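Local structure of transcriptional regulator (NtrC family) (Aquifex aeolicus, 3DZD) at residues E128-G133 against A312-K317; S161-E166 against R302-D307; K318-K321 against C327-L330. The protein probably activates sigma54-dependent transcription as an NtrC-family response regulator whose AAA+ ATPase part binds adenine nucleotide, held here in its inactive state with ADP. All coordinates share one frame; numbering follows the deposited sequence.

Overall arrangement
Two of three contacts, all on one side of the chain's centre, illustrate nucleotide binding at a domain junction. Contacts 1 and 2, with centres about 12 Å apart, both touch ADP: the first flanks the adenine, while the second joins the phosphate-binding loop to the turn leading into helix 307-322. In sequence, both segments of contact 2 fall between those of contact 1; each contact pairs the AAA+ core with the lid and closes a long excursion of chain. Contact 3 follows, about 11 Å from contact 1 and about 21 Å from contact 2 between centres. It lies wholly within the lid and shares helix 307-322 with contact 1, so this helix runs from the nucleotide pocket into the body of the lid.

Contact 1 (E128-G133 against A312-K317); sequences EIEFVG and AEYFLK. With ADP (adenosine-5'-diphosphate), chain C.
Val132 and Tyr314 meet methyl to ring: CG2 of Val132 stands over one face of the Tyr314 ring, 4.1 Å from its centroid and 20° off the normal, a CH-pi contact displaced toward the rim. With CG1 of Val132 anti to the backbone N, the other methyl is left to cover the ring. Glu130 comes to the phenol end of the same tyrosine, its CG only 3.0 Å from Tyr314 OH, a tight fit. A bend at chi2 then carries the carboxylate back beside the ring, OE1 lying 3.6 Å from Tyr314 CE1 and the two planes 46° apart. This pairing of a loop with lid helix 307-322 builds the adenine pocket of an AAA+ ATPase. Val132 reads the base through its backbone: its N donates to ADP N1 at 2.9 Å, almost straight, and its O accepts from ADP N6 at 3.1 Å. Phe131 turns its ring edge to the amino group, with CD2 at 3.3 Å from ADP N6, while Lys142 makes a cation-pi contact with that ring. From the helix, Tyr314 CE2 approaches ADP C2, and Phe315 CZ stands 3.9 Å from ADP N3.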
# COMPACT_ATOMS: atom_id res chain seq x y z
N GLU A 128 -10.46 -5.79 5.96
CA GLU A 128 -11.89 -6.01 5.74
C GLU A 128 -12.58 -4.65 5.77
O GLU A 128 -12.07 -3.70 6.37
CB GLU A 128 -12.50 -6.92 6.80
CG GLU A 128 -12.15 -8.39 6.67
CD GLU A 128 -10.98 -8.79 7.55
OE1 GLU A 128 -10.34 -7.90 8.13
OE2 GLU A 128 -10.71 -10.01 7.65
N ILE A 129 -13.74 -4.56 5.13
CA ILE A 129 -14.48 -3.31 5.10
C ILE A 129 -15.80 -3.46 5.85
O ILE A 129 -16.59 -4.35 5.55
CB ILE A 129 -14.77 -2.85 3.67
CG1 ILE A 129 -13.47 -2.52 2.94
CG2 ILE A 129 -15.68 -1.64 3.66
CD1 ILE A 129 -13.65 -2.34 1.46
N GLU A 130 -16.01 -2.59 6.83
CA GLU A 130 -17.24 -2.62 7.61
C GLU A 130 -18.32 -1.80 6.94
O GLU A 130 -18.15 -0.61 6.69
CB GLU A 130 -16.97 -2.09 9.02
CG GLU A 130 -15.79 -2.74 9.72
CD GLU A 130 -16.15 -4.05 10.39
OE1 GLU A 130 -17.35 -4.39 10.45
OE2 GLU A 130 -15.22 -4.75 10.86
N PHE A 131 -19.44 -2.44 6.65
CA PHE A 131 -20.57 -1.75 6.06
C PHE A 131 -21.80 -2.10 6.86
O PHE A 131 -22.52 -3.04 6.54
CB PHE A 131 -20.74 -2.18 4.61
CG PHE A 131 -21.78 -1.41 3.88
CD1 PHE A 131 -22.43 -1.96 2.78
CD2 PHE A 131 -22.13 -0.14 4.30
CE1 PHE A 131 -23.39 -1.24 2.09
CE2 PHE A 131 -23.10 0.59 3.63
CZ PHE A 131 -23.74 0.04 2.53
N VAL A 132 -22.04 -1.34 7.92
CA VAL A 132 -23.03 -1.73 8.91
C VAL A 132 -24.43 -1.23 8.57
O VAL A 132 -24.61 -0.07 8.18
CB VAL A 132 -22.63 -1.26 10.31
CG1 VAL A 132 -23.73 -1.56 11.32
CG2 VAL A 132 -21.33 -1.92 10.71
N GLY A 133 -25.42 -2.11 8.71
CA GLY A 133 -26.80 -1.77 8.44
C GLY A 133 -27.66 -2.97 8.09
O GLY A 133 -27.26 -3.83 7.29
N ALA A 312 -24.08 3.14 16.16
CA ALA A 312 -23.61 3.70 17.42
C ALA A 312 -22.84 2.65 18.21
O ALA A 312 -21.78 2.94 18.77
CB ALA A 312 -24.79 4.23 18.24
N GLU A 313 -23.39 1.44 18.27
CA GLU A 313 -22.77 0.37 19.02
C GLU A 313 -21.45 -0.03 18.36
O GLU A 313 -20.48 -0.35 19.04
CB GLU A 313 -23.72 -0.83 19.11
CG GLU A 313 -24.92 -0.57 20.01
CD GLU A 313 -25.99 -1.64 19.90
OE1 GLU A 313 -26.06 -2.33 18.86
OE2 GLU A 313 -26.78 -1.78 20.86
N TYR A 314 -21.42 0.02 17.04
CA TYR A 314 -20.23 -0.33 16.29
C TYR A 314 -19.12 0.69 16.55
O TYR A 314 -17.95 0.33 16.70
CB TYR A 314 -20.56 -0.42 14.79
CG TYR A 314 -19.38 -0.37 13.84
CD1 TYR A 314 -18.68 -1.52 13.49
CD2 TYR A 314 -18.98 0.83 13.27
CE1 TYR A 314 -17.61 -1.47 12.62
CE2 TYR A 314 -17.92 0.89 12.40
CZ TYR A 314 -17.23 -0.26 12.08
OH TYR A 314 -16.18 -0.17 11.21
N PHE A 315 -19.49 1.97 16.61
CA PHE A 315 -18.50 3.02 16.84
C PHE A 315 -18.07 3.04 18.31
O PHE A 315 -16.89 3.20 18.62
CB PHE A 315 -19.02 4.39 16.39
CG PHE A 315 -19.13 4.54 14.89
CD1 PHE A 315 -18.04 4.29 14.07
CD2 PHE A 315 -20.33 4.92 14.30
CE1 PHE A 315 -18.14 4.40 12.68
CE2 PHE A 315 -20.44 5.06 12.92
CZ PHE A 315 -19.35 4.79 12.11
N LEU A 316 -19.03 2.88 19.21
CA LEU A 316 -18.76 2.87 20.64
C LEU A 316 -17.75 1.77 20.99
O LEU A 316 -16.85 1.99 21.79
CB LEU A 316 -20.05 2.66 21.42
CG LEU A 316 -19.91 2.61 22.94
CD1 LEU A 316 -19.49 3.96 23.49
CD2 LEU A 316 -21.22 2.14 23.58
N LYS A 317 -17.91 0.60 20.39
CA LYS A 317 -16.98 -0.50 20.63
C LYS A 317 -15.62 -0.18 20.05
O LYS A 317 -14.60 -0.30 20.72
CB LYS A 317 -17.49 -1.81 20.05
CG LYS A 317 -18.30 -2.64 21.02
CD LYS A 317 -19.47 -1.85 21.58
CE LYS A 317 -20.49 -2.76 22.24
NZ LYS A 317 -19.87 -3.56 23.33
PB ADP C . -19.44 10.00 2.29
O1B ADP C . -18.38 9.21 1.55
O2B ADP C . -19.27 11.50 2.21
O3B ADP C . -20.85 9.59 1.99
PA ADP C . -18.11 8.80 4.57
O1A ADP C . -18.37 7.33 4.43
O2A ADP C . -16.77 9.32 4.10
O3A ADP C . -19.32 9.62 3.87
O5' ADP C . -18.27 9.20 6.12
C5' ADP C . -18.77 8.26 7.07
C4' ADP C . -17.75 7.91 8.13
O4' ADP C . -18.32 6.86 8.89
C3' ADP C . -16.52 7.28 7.49
O3' ADP C . -15.45 7.32 8.44
C2' ADP C . -16.87 5.83 7.31
O2' ADP C . -15.70 5.08 7.64
C1' ADP C . -17.92 5.58 8.37
N9 ADP C . -19.11 4.91 7.82
C8 ADP C . -20.00 5.45 6.96
N7 ADP C . -21.00 4.60 6.67
C5 ADP C . -20.76 3.47 7.35
C6 ADP C . -21.42 2.15 7.48
N6 ADP C . -22.58 1.89 6.80
N1 ADP C . -20.86 1.24 8.29
C2 ADP C . -19.72 1.51 8.96
N3 ADP C . -19.05 2.68 8.89
C4 ADP C . -19.52 3.68 8.11

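Contact 2 (S161-E166 against R302-D307); sequences SGTGKE and RERGKD. With ADP (adenosine-5'-diphosphate), chain C.
The guanidinium of Arg304 meets Thr163 edge-on, with the carbonyl O of Thr163 only 4° out of its plane; a water and the adenine amino N6 also lie at the edge. Thr163 belongs to the P-loop (Walker A motif), which wraps the diphosphate of ADP, and Arg304 reaches it from the turn before helix 307-322. Arg304 NH2 donates to Thr163 O at 3.1 Å with an N-H...O angle of 162°, in the carbonyl plane and on a lone pair. An extended chain from CG to NE lets the arginine span the gap, and the same NH2 also bonds Pro299 O. Its NH1 gives a hydrogen bond of 2.9 Å to the water, which in turn accepts from ADP N6 at 3.0 Å, so that base, P-loop and lid meet at one small polar cluster. The side chains of Thr163 and Arg304 cross at about a right angle, and Thr163 OG1 is engaged by Glu160 O. On either side of Thr163 in sequence the loop presents its amides to the beta-phosphate: Gly162 N bonds ADP O2B at 3.2 Å, and Lys165 N bonds ADP O3B at 3.0 Å. A CB on Gly164 would fall 2.9 Å from ADP N7.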
# COMPACT_ATOMS: atom_id res chain seq x y z
N SER A 161 -24.31 13.93 2.25
CA SER A 161 -22.96 13.90 2.78
C SER A 161 -22.88 12.95 3.96
O SER A 161 -23.81 12.89 4.78
CB SER A 161 -22.51 15.29 3.20
OG SER A 161 -22.55 16.16 2.10
N GLY A 162 -21.78 12.21 4.04
CA GLY A 162 -21.56 11.29 5.13
C GLY A 162 -22.47 10.09 5.17
O GLY A 162 -22.72 9.55 6.25
N THR A 163 -22.97 9.63 4.03
CA THR A 163 -23.82 8.43 4.01
C THR A 163 -23.08 7.13 3.64
O THR A 163 -23.70 6.09 3.49
CB THR A 163 -25.02 8.59 3.07
OG1 THR A 163 -24.56 9.00 1.80
CG2 THR A 163 -25.98 9.63 3.60
N GLY A 164 -21.75 7.19 3.51
CA GLY A 164 -20.99 5.98 3.27
C GLY A 164 -20.71 5.69 1.81
O GLY A 164 -20.44 4.55 1.44
N LYS A 165 -20.77 6.72 0.97
CA LYS A 165 -20.56 6.55 -0.46
C LYS A 165 -19.19 5.96 -0.80
O LYS A 165 -19.07 5.16 -1.72
CB LYS A 165 -20.78 7.88 -1.18
CG LYS A 165 -22.25 8.31 -1.19
CD LYS A 165 -22.43 9.71 -1.78
CE LYS A 165 -21.86 10.75 -0.83
NZ LYS A 165 -21.82 12.09 -1.49
N GLU A 166 -18.15 6.33 -0.05
CA GLU A 166 -16.83 5.77 -0.29
C GLU A 166 -16.73 4.29 0.11
O GLU A 166 -16.09 3.49 -0.57
CB GLU A 166 -15.73 6.58 0.42
CG GLU A 166 -14.38 5.87 0.42
CD GLU A 166 -13.21 6.74 0.88
OE1 GLU A 166 -13.19 7.96 0.59
OE2 GLU A 166 -12.30 6.17 1.53
N ARG A 302 -31.33 9.02 8.77
CA ARG A 302 -32.66 9.11 9.38
C ARG A 302 -33.72 8.29 8.64
O ARG A 302 -34.86 8.19 9.11
CB ARG A 302 -33.11 10.57 9.47
CG ARG A 302 -33.38 11.19 8.13
CD ARG A 302 -33.39 12.70 8.19
NE ARG A 302 -33.57 13.30 6.87
CZ ARG A 302 -32.58 13.66 6.06
NH1 ARG A 302 -31.30 13.47 6.41
NH2 ARG A 302 -32.85 14.22 4.88
N GLU A 303 -33.38 7.73 7.49
CA GLU A 303 -34.31 6.87 6.76
C GLU A 303 -33.99 5.40 6.98
O GLU A 303 -34.56 4.54 6.31
CB GLU A 303 -34.29 7.16 5.25
CG GLU A 303 -35.02 8.43 4.84
CD GLU A 303 -35.10 8.60 3.32
OE1 GLU A 303 -35.21 7.59 2.59
OE2 GLU A 303 -35.05 9.77 2.86
N ARG A 304 -33.10 5.11 7.92
CA ARG A 304 -32.56 3.76 8.05
C ARG A 304 -33.00 3.03 9.31
O ARG A 304 -32.38 2.03 9.72
CB ARG A 304 -31.04 3.78 7.98
CG ARG A 304 -30.53 4.37 6.69
CD ARG A 304 -29.09 3.98 6.49
NE ARG A 304 -28.44 4.83 5.50
CZ ARG A 304 -27.13 4.90 5.35
NH1 ARG A 304 -26.34 4.16 6.13
NH2 ARG A 304 -26.60 5.69 4.41
N GLY A 305 -34.09 3.51 9.91
CA GLY A 305 -34.66 2.84 11.05
C GLY A 305 -33.68 2.78 12.20
O GLY A 305 -33.16 3.81 12.65
N LYS A 306 -33.40 1.56 12.65
CA LYS A 306 -32.58 1.34 13.82
C LYS A 306 -31.10 1.10 13.48
O LYS A 306 -30.30 0.74 14.34
CB LYS A 306 -33.17 0.20 14.65
CG LYS A 306 -34.32 0.66 15.57
CD LYS A 306 -35.40 -0.40 15.73
CE LYS A 306 -35.22 -1.21 17.00
NZ LYS A 306 -35.40 -0.36 18.21
N ASP A 307 -30.74 1.32 12.22
CA ASP A 307 -29.34 1.28 11.86
C ASP A 307 -28.57 2.29 12.70
O ASP A 307 -27.39 2.11 12.95
CB ASP A 307 -29.14 1.59 10.37
CG ASP A 307 -29.35 0.39 9.47
OD1 ASP A 307 -29.59 -0.73 9.99
OD2 ASP A 307 -29.28 0.56 8.24
PB ADP C . -19.44 10.00 2.29
O1B ADP C . -18.38 9.21 1.55
O2B ADP C . -19.27 11.50 2.21
O3B ADP C . -20.85 9.59 1.99
PA ADP C . -18.11 8.80 4.57
O1A ADP C . -18.37 7.33 4.43
O2A ADP C . -16.77 9.32 4.10
O3A ADP C . -19.32 9.62 3.87
O5' ADP C . -18.27 9.20 6.12
C5' ADP C . -18.77 8.26 7.07
C4' ADP C . -17.75 7.91 8.13
O4' ADP C . -18.32 6.86 8.89
C3' ADP C . -16.52 7.28 7.49
O3' ADP C . -15.45 7.32 8.44
C2' ADP C . -16.87 5.83 7.31
O2' ADP C . -15.70 5.08 7.64
C1' ADP C . -17.92 5.58 8.37
N9 ADP C . -19.11 4.91 7.82
C8 ADP C . -20.00 5.45 6.96
N7 ADP C . -21.00 4.60 6.67
C5 ADP C . -20.76 3.47 7.35
C6 ADP C . -21.42 2.15 7.48
N6 ADP C . -22.58 1.89 6.80
N1 ADP C . -20.86 1.24 8.29
C2 ADP C . -19.72 1.51 8.96
N3 ADP C . -19.05 2.68 8.89
C4 ADP C . -19.52 3.68 8.11
O HOH W 1 -23.55 4.25 5.21

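Contact 3 (K318-K321 against C327-L330); sequences KFAK and CFEL
Ala320 packs against Phe328 and Cys327 in a short-range apolar contact, where the chain leaving helix 307-322 turns back along it before helix 332-339. The methyl of Ala320 sits over one face of the Phe328 ring, its CB 4.0 Å from the centroid and 23° off the normal, a CH-pi contact shifted toward the rim where CE1 of Phe328 comes to 3.7 Å from it. Phe328 has CG anti to its own carbonyl carbon (chi1 -74°), which swings the ring over the helix. The same methyl meets the preceding residue: Ala320 CB is 3.7 Å from Cys327 O and 4.3 Å from Cys327 SG. That sulfur is in a disulfide with Cys361, which ties the returning segment covalently to the chain beyond helix 346-359. Lys321 borders the ring more loosely, its CD 4.2 Å from Phe328 CZ, while bends at chi2 and chi4 shape a chain whose NZ bonds Ser189 O of the second subunit. A serine in place of Phe328 would probably leave the Ala320 methyl without its aromatic cover and open a gap beside Lys321. Lys317 NZ adds a weak hydrogen bond to Phe328 O. The contact lies in the small helical lid of an AAA+ ATPase, whose helices here are 307-322, 332-339 and 346-359.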
# COMPACT_ATOMS: atom_id res chain seq x y z
N LYS A 318 -15.60 0.21 18.78
CA LYS A 318 -14.35 0.45 18.08
C LYS A 318 -13.48 1.50 18.78
O LYS A 318 -12.26 1.35 18.84
CB LYS A 318 -14.63 0.85 16.64
CG LYS A 318 -13.46 1.46 15.91
CD LYS A 318 -13.65 1.37 14.41
CE LYS A 318 -13.09 2.61 13.74
NZ LYS A 318 -13.68 3.83 14.37
N PHE A 319 -14.12 2.54 19.30
CA PHE A 319 -13.38 3.62 19.95
C PHE A 319 -13.00 3.27 21.38
O PHE A 319 -11.86 3.46 21.78
CB PHE A 319 -14.17 4.94 19.89
CG PHE A 319 -14.30 5.50 18.51
CD1 PHE A 319 -13.20 5.56 17.67
CD2 PHE A 319 -15.53 5.95 18.04
CE1 PHE A 319 -13.32 6.07 16.38
CE2 PHE A 319 -15.66 6.46 16.76
CZ PHE A 319 -14.56 6.52 15.93
N ALA A 320 -13.96 2.76 22.15
CA ALA A 320 -13.70 2.34 23.53
C ALA A 320 -12.53 1.36 23.60
O ALA A 320 -11.71 1.41 24.52
CB ALA A 320 -14.96 1.74 24.16
N LYS A 321 -12.46 0.46 22.63
CA LYS A 321 -11.37 -0.49 22.55
C LYS A 321 -10.08 0.27 22.22
O LYS A 321 -9.04 0.04 22.83
CB LYS A 321 -11.66 -1.53 21.47
CG LYS A 321 -11.03 -2.90 21.71
CD LYS A 321 -11.80 -3.69 22.77
CE LYS A 321 -11.21 -5.09 22.99
NZ LYS A 321 -9.98 -5.09 23.84
N CYS A 327 -16.39 1.89 28.53
CA CYS A 327 -17.79 2.24 28.31
C CYS A 327 -18.29 1.51 27.08
O CYS A 327 -18.18 2.01 25.96
CB CYS A 327 -17.94 3.74 28.12
SG CYS A 327 -16.82 4.43 26.88
N PHE A 328 -18.85 0.33 27.29
CA PHE A 328 -19.22 -0.53 26.17
C PHE A 328 -20.71 -0.67 25.89
O PHE A 328 -21.09 -1.26 24.88
CB PHE A 328 -18.55 -1.90 26.30
CG PHE A 328 -17.08 -1.87 26.01
CD1 PHE A 328 -16.63 -1.97 24.71
CD2 PHE A 328 -16.16 -1.71 27.03
CE1 PHE A 328 -15.29 -1.94 24.43
CE2 PHE A 328 -14.81 -1.68 26.76
CZ PHE A 328 -14.37 -1.79 25.46
N GLU A 329 -21.55 -0.14 26.76
CA GLU A 329 -22.98 -0.20 26.49
C GLU A 329 -23.60 1.18 26.36
O GLU A 329 -23.22 2.12 27.06
CB GLU A 329 -23.72 -1.01 27.56
CG GLU A 329 -23.68 -0.38 28.94
CD GLU A 329 -24.75 -0.94 29.86
OE1 GLU A 329 -24.40 -1.70 30.79
OE2 GLU A 329 -25.95 -0.63 29.65
N LEU A 330 -24.54 1.28 25.43
CA LEU A 330 -25.38 2.46 25.30
C LEU A 330 -26.58 2.30 26.20
O LEU A 330 -27.26 1.27 26.16
CB LEU A 330 -25.88 2.60 23.86
CG LEU A 330 -24.85 2.86 22.77
CD1 LEU A 330 -25.49 2.74 21.38
CD2 LEU A 330 -24.21 4.22 22.99